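Local coordinates for malic enzyme (PDB 3NV9), which probably catalyses the NAD(P)-dependent oxidative decarboxylation of malate to pyruvate, as malic enzymes do, and works as a dimer, at residues Val373-Thr379 against Asp428-Val433. Residues are numbered along the deposited sequence; the frame is centred on the assembly and turned at random.
Sequences VRARKIT and DGVARV. With SO4 (sulfate ion), chain I.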
ATOM      1  N   VAL A 373       4.952  20.739   1.590  1.00 27.44           N
ATOM      2  CA  VAL A 373       5.907  21.621   0.921  1.00 27.98           C
ATOM      3  C   VAL A 373       6.996  20.801   0.187  1.00 28.62           C
ATOM      4  O   VAL A 373       8.028  21.355  -0.223  1.00 28.78           O
ATOM      5  CB  VAL A 373       6.607  22.560   1.946  1.00 28.05           C
ATOM      6  CG1 VAL A 373       5.617  23.541   2.545  1.00 25.46           C
ATOM      7  CG2 VAL A 373       7.288  21.713   3.047  1.00 26.59           C
ATOM      8  N   ARG A 374       6.786  19.487   0.062  1.00 27.84           N
ATOM      9  CA  ARG A 374       7.716  18.659  -0.701  1.00 27.46           C
ATOM     10  C   ARG A 374       9.190  18.824  -0.232  1.00 26.98           C
ATOM     11  O   ARG A 374      10.071  19.050  -1.029  1.00 24.58           O
ATOM     12  CB  ARG A 374       7.559  18.928  -2.216  1.00 27.05           C
ATOM     13  CG  ARG A 374       6.177  18.511  -2.764  1.00 27.51           C
ATOM     14  CD  ARG A 374       6.189  18.364  -4.278  1.00 32.21           C
ATOM     15  NE  ARG A 374       7.389  17.609  -4.683  1.00 35.10           N
ATOM     16  CZ  ARG A 374       8.130  17.845  -5.760  1.00 32.99           C
ATOM     17  NH1 ARG A 374       7.824  18.835  -6.598  1.00 30.80           N
ATOM     18  NH2 ARG A 374       9.202  17.088  -5.967  1.00 33.24           N
ATOM     19  N   ALA A 375       9.437  18.681   1.062  1.00 26.86           N
ATOM     20  CA  ALA A 375      10.800  18.682   1.526  1.00 29.47           C
ATOM     21  C   ALA A 375      11.537  17.499   0.949  1.00 30.63           C
ATOM     22  O   ALA A 375      11.002  16.364   0.838  1.00 30.94           O
ATOM     23  CB  ALA A 375      10.903  18.666   3.038  1.00 28.53           C
ATOM     24  N   ARG A 376      12.780  17.780   0.603  1.00 31.53           N
ATOM     25  CA  ARG A 376      13.688  16.804   0.001  1.00 32.23           C
ATOM     26  C   ARG A 376      14.211  15.853   1.049  1.00 31.69           C
ATOM     27  O   ARG A 376      14.405  14.681   0.760  1.00 33.83           O
ATOM     28  CB  ARG A 376      14.871  17.524  -0.671  1.00 31.84           C
ATOM     29  CG  ARG A 376      14.497  18.356  -1.912  1.00 31.96           C
ATOM     30  CD  ARG A 376      15.796  19.077  -2.374  1.00 36.80           C
ATOM     31  NE  ARG A 376      15.554  20.235  -3.207  1.00 37.45           N
ATOM     32  CZ  ARG A 376      15.380  20.178  -4.530  1.00 42.30           C
ATOM     33  NH1 ARG A 376      15.399  19.002  -5.167  1.00 38.05           N
ATOM     34  NH2 ARG A 376      15.181  21.310  -5.224  1.00 43.00           N
ATOM     35  N   LYS A 377      14.409  16.339   2.261  1.00 31.79           N
ATOM     36  CA  LYS A 377      15.034  15.568   3.344  1.00 32.26           C
ATOM     37  C   LYS A 377      14.307  15.948   4.625  1.00 30.85           C
ATOM     38  O   LYS A 377      13.770  17.056   4.676  1.00 30.24           O
ATOM     39  CB  LYS A 377      16.493  16.017   3.524  1.00 33.20           C
ATOM     40  CG  LYS A 377      17.463  15.514   2.452  1.00 38.56           C
ATOM     41  CD  LYS A 377      18.745  16.441   2.237  1.00 41.08           C
ATOM     42  CE  LYS A 377      19.174  17.164   3.524  1.00 44.88           C
ATOM     43  NZ  LYS A 377      20.357  18.035   3.248  1.00 44.98           N
ATOM     44  N   ILE A 378      14.323  15.087   5.660  1.00 28.72           N
ATOM     45  CA  ILE A 378      13.892  15.524   6.973  1.00 27.24           C
ATOM     46  C   ILE A 378      15.136  15.965   7.668  1.00 28.64           C
ATOM     47  O   ILE A 378      15.984  15.136   8.005  1.00 28.58           O
ATOM     48  CB  ILE A 378      13.135  14.455   7.878  1.00 27.40           C
ATOM     49  CG1 ILE A 378      11.874  13.818   7.234  1.00 25.20           C
ATOM     50  CG2 ILE A 378      12.691  15.081   9.150  1.00 25.06           C
ATOM     51  CD1 ILE A 378      11.025  14.672   6.326  1.00 21.99           C
ATOM     52  N   THR A 379      15.261  17.276   7.928  1.00 28.85           N
ATOM     53  CA  THR A 379      16.504  17.769   8.571  1.00 28.53           C
ATOM     54  C   THR A 379      16.336  17.675  10.058  1.00 28.03           C
ATOM     55  O   THR A 379      15.215  17.517  10.526  1.00 27.84           O
ATOM     56  CB  THR A 379      16.805  19.229   8.217  1.00 28.94           C
ATOM     57  OG1 THR A 379      15.731  20.019   8.718  1.00 27.40           O
ATOM     58  CG2 THR A 379      16.911  19.382   6.704  1.00 27.42           C
ATOM     59  N   ASP A 428      15.340  25.861   6.106  1.00 32.98           N
ATOM     60  CA  ASP A 428      16.500  25.020   5.896  1.00 32.93           C
ATOM     61  C   ASP A 428      16.913  24.929   4.393  1.00 32.80           C
ATOM     62  O   ASP A 428      18.038  24.514   4.075  1.00 33.47           O
ATOM     63  CB  ASP A 428      16.234  23.637   6.482  1.00 32.38           C
ATOM     64  CG  ASP A 428      16.168  23.636   8.012  1.00 35.38           C
ATOM     65  OD1 ASP A 428      16.747  24.540   8.702  1.00 36.06           O
ATOM     66  OD2 ASP A 428      15.538  22.694   8.549  1.00 34.78           O
ATOM     67  N   GLY A 429      16.010  25.300   3.489  1.00 31.86           N
ATOM     68  CA  GLY A 429      16.290  25.264   2.062  1.00 31.56           C
ATOM     69  C   GLY A 429      16.045  23.914   1.403  1.00 31.95           C
ATOM     70  O   GLY A 429      16.434  23.688   0.215  1.00 30.26           O
ATOM     71  N   VAL A 430      15.362  23.029   2.144  1.00 30.83           N
ATOM     72  CA  VAL A 430      15.006  21.726   1.608  1.00 30.59           C
ATOM     73  C   VAL A 430      13.598  21.638   0.990  1.00 30.42           C
ATOM     74  O   VAL A 430      13.272  20.635   0.332  1.00 29.34           O
ATOM     75  CB  VAL A 430      15.286  20.628   2.621  1.00 31.33           C
ATOM     76  CG1 VAL A 430      16.732  20.759   3.069  1.00 31.38           C
ATOM     77  CG2 VAL A 430      14.310  20.714   3.842  1.00 29.05           C
ATOM     78  N   ALA A 431      12.788  22.689   1.151  1.00 30.16           N
ATOM     79  CA  ALA A 431      11.437  22.700   0.580  1.00 30.31           C
ATOM     80  C   ALA A 431      11.422  23.026  -0.902  1.00 31.66           C
ATOM     81  O   ALA A 431      12.143  23.911  -1.360  1.00 31.45           O
ATOM     82  CB  ALA A 431      10.521  23.646   1.345  1.00 29.01           C
ATOM     83  N   ARG A 432      10.591  22.287  -1.634  1.00 33.06           N
ATOM     84  CA  ARG A 432      10.401  22.443  -3.066  1.00 34.94           C
ATOM     85  C   ARG A 432       9.126  23.230  -3.373  1.00 35.97           C
ATOM     86  O   ARG A 432       8.803  23.519  -4.520  1.00 36.98           O
ATOM     87  CB  ARG A 432      10.402  21.067  -3.745  1.00 34.97           C
ATOM     88  CG  ARG A 432      11.815  20.410  -3.734  1.00 36.23           C
ATOM     89  CD  ARG A 432      11.840  19.074  -4.500  1.00 36.31           C
ATOM     90  NE  ARG A 432      11.329  17.982  -3.666  1.00 35.54           N
ATOM     91  CZ  ARG A 432      11.608  16.691  -3.808  1.00 38.21           C
ATOM     92  NH1 ARG A 432      12.452  16.269  -4.756  1.00 38.90           N
ATOM     93  NH2 ARG A 432      11.060  15.805  -2.966  1.00 39.67           N
ATOM     94  N   VAL A 433       8.402  23.563  -2.320  1.00 37.19           N
ATOM     95  CA  VAL A 433       7.234  24.442  -2.372  1.00 37.57           C
ATOM     96  C   VAL A 433       7.495  25.478  -1.289  1.00 37.29           C
ATOM     97  O   VAL A 433       7.384  25.164  -0.092  1.00 36.70           O
ATOM     98  CB  VAL A 433       5.927  23.696  -1.996  1.00 38.53           C
ATOM     99  CG1 VAL A 433       4.771  24.717  -1.760  1.00 38.44           C
ATOM    100  CG2 VAL A 433       5.558  22.654  -3.044  1.00 36.76           C
TER
HETATM  101  S   SO4 I 494      13.576  19.077  -7.803  1.00105.59           S
HETATM  102  O1  SO4 I 494      13.448  20.275  -6.968  1.00105.28           O
HETATM  103  O2  SO4 I 494      12.883  19.350  -9.063  1.00105.00           O
HETATM  104  O3  SO4 I 494      14.988  18.783  -8.046  1.00105.02           O
HETATM  105  O4  SO4 I 494      12.982  17.906  -7.164  1.00104.32           O
HETATM  106  O   HOH W   1       8.894  15.912  -1.286  1.00 40.13           O
HETATM  107  O   HOH W   2      14.744  22.528  -2.397  1.00 46.29           O
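R432 lies between two arginines of 373-379. Over the centre of one face of its guanidinium comes NH2 of R374, the two planes 33° apart; over the opposite face, nearer the rim, lies CG of R376. R376 in turn lays its guanidinium over the aliphatic part of R432, with CG of R432 3.6 Å above the centre of that plane. The bend in the R432 side chain comes from chi3 of -81°, which brings NE of R432 against the 373-379 backbone, where it donates to O of R374 (3.1 Å), the acceptor lying near the guanidinium plane of R432. At the far end, NH1 of R432 donates to O4 of a sulfate at 3.0 Å and also to the carbonyl of D187, while water 1, at the guanidinium edge, links NH2 to O of A375. R376 meets the same sulfate with a nearly straight bond from NH1 to O3 (2.9 Å, 176°), and its NE donates to water 2, which reaches O of A431.

Next to the arginines, the two loops are joined by backbone: N of R432 donates to O of V373, and N of R376 to O of V430 (2.9 Å). V430 packs CG2 on A375 CB and meets T379 CG2 tip to tip through CG1. Beyond it, T379 OG1 donates to OD2 of D428 at 2.7 Å, approaching from above the carboxylate plane, and the same hydroxyl caps helix 380-396 at N of M382; N381 and Q424 hold the other carboxylate oxygen.

Schellman turns at R374 and G429 end helices 363-372 and 413-428, turning the backbone at both places into this junction. With R376 and R432 each donating to the sulfate, itself probably from the crystallisation liquor, and R374 stacked on R432, the cluster probably forms an anion-binding patch.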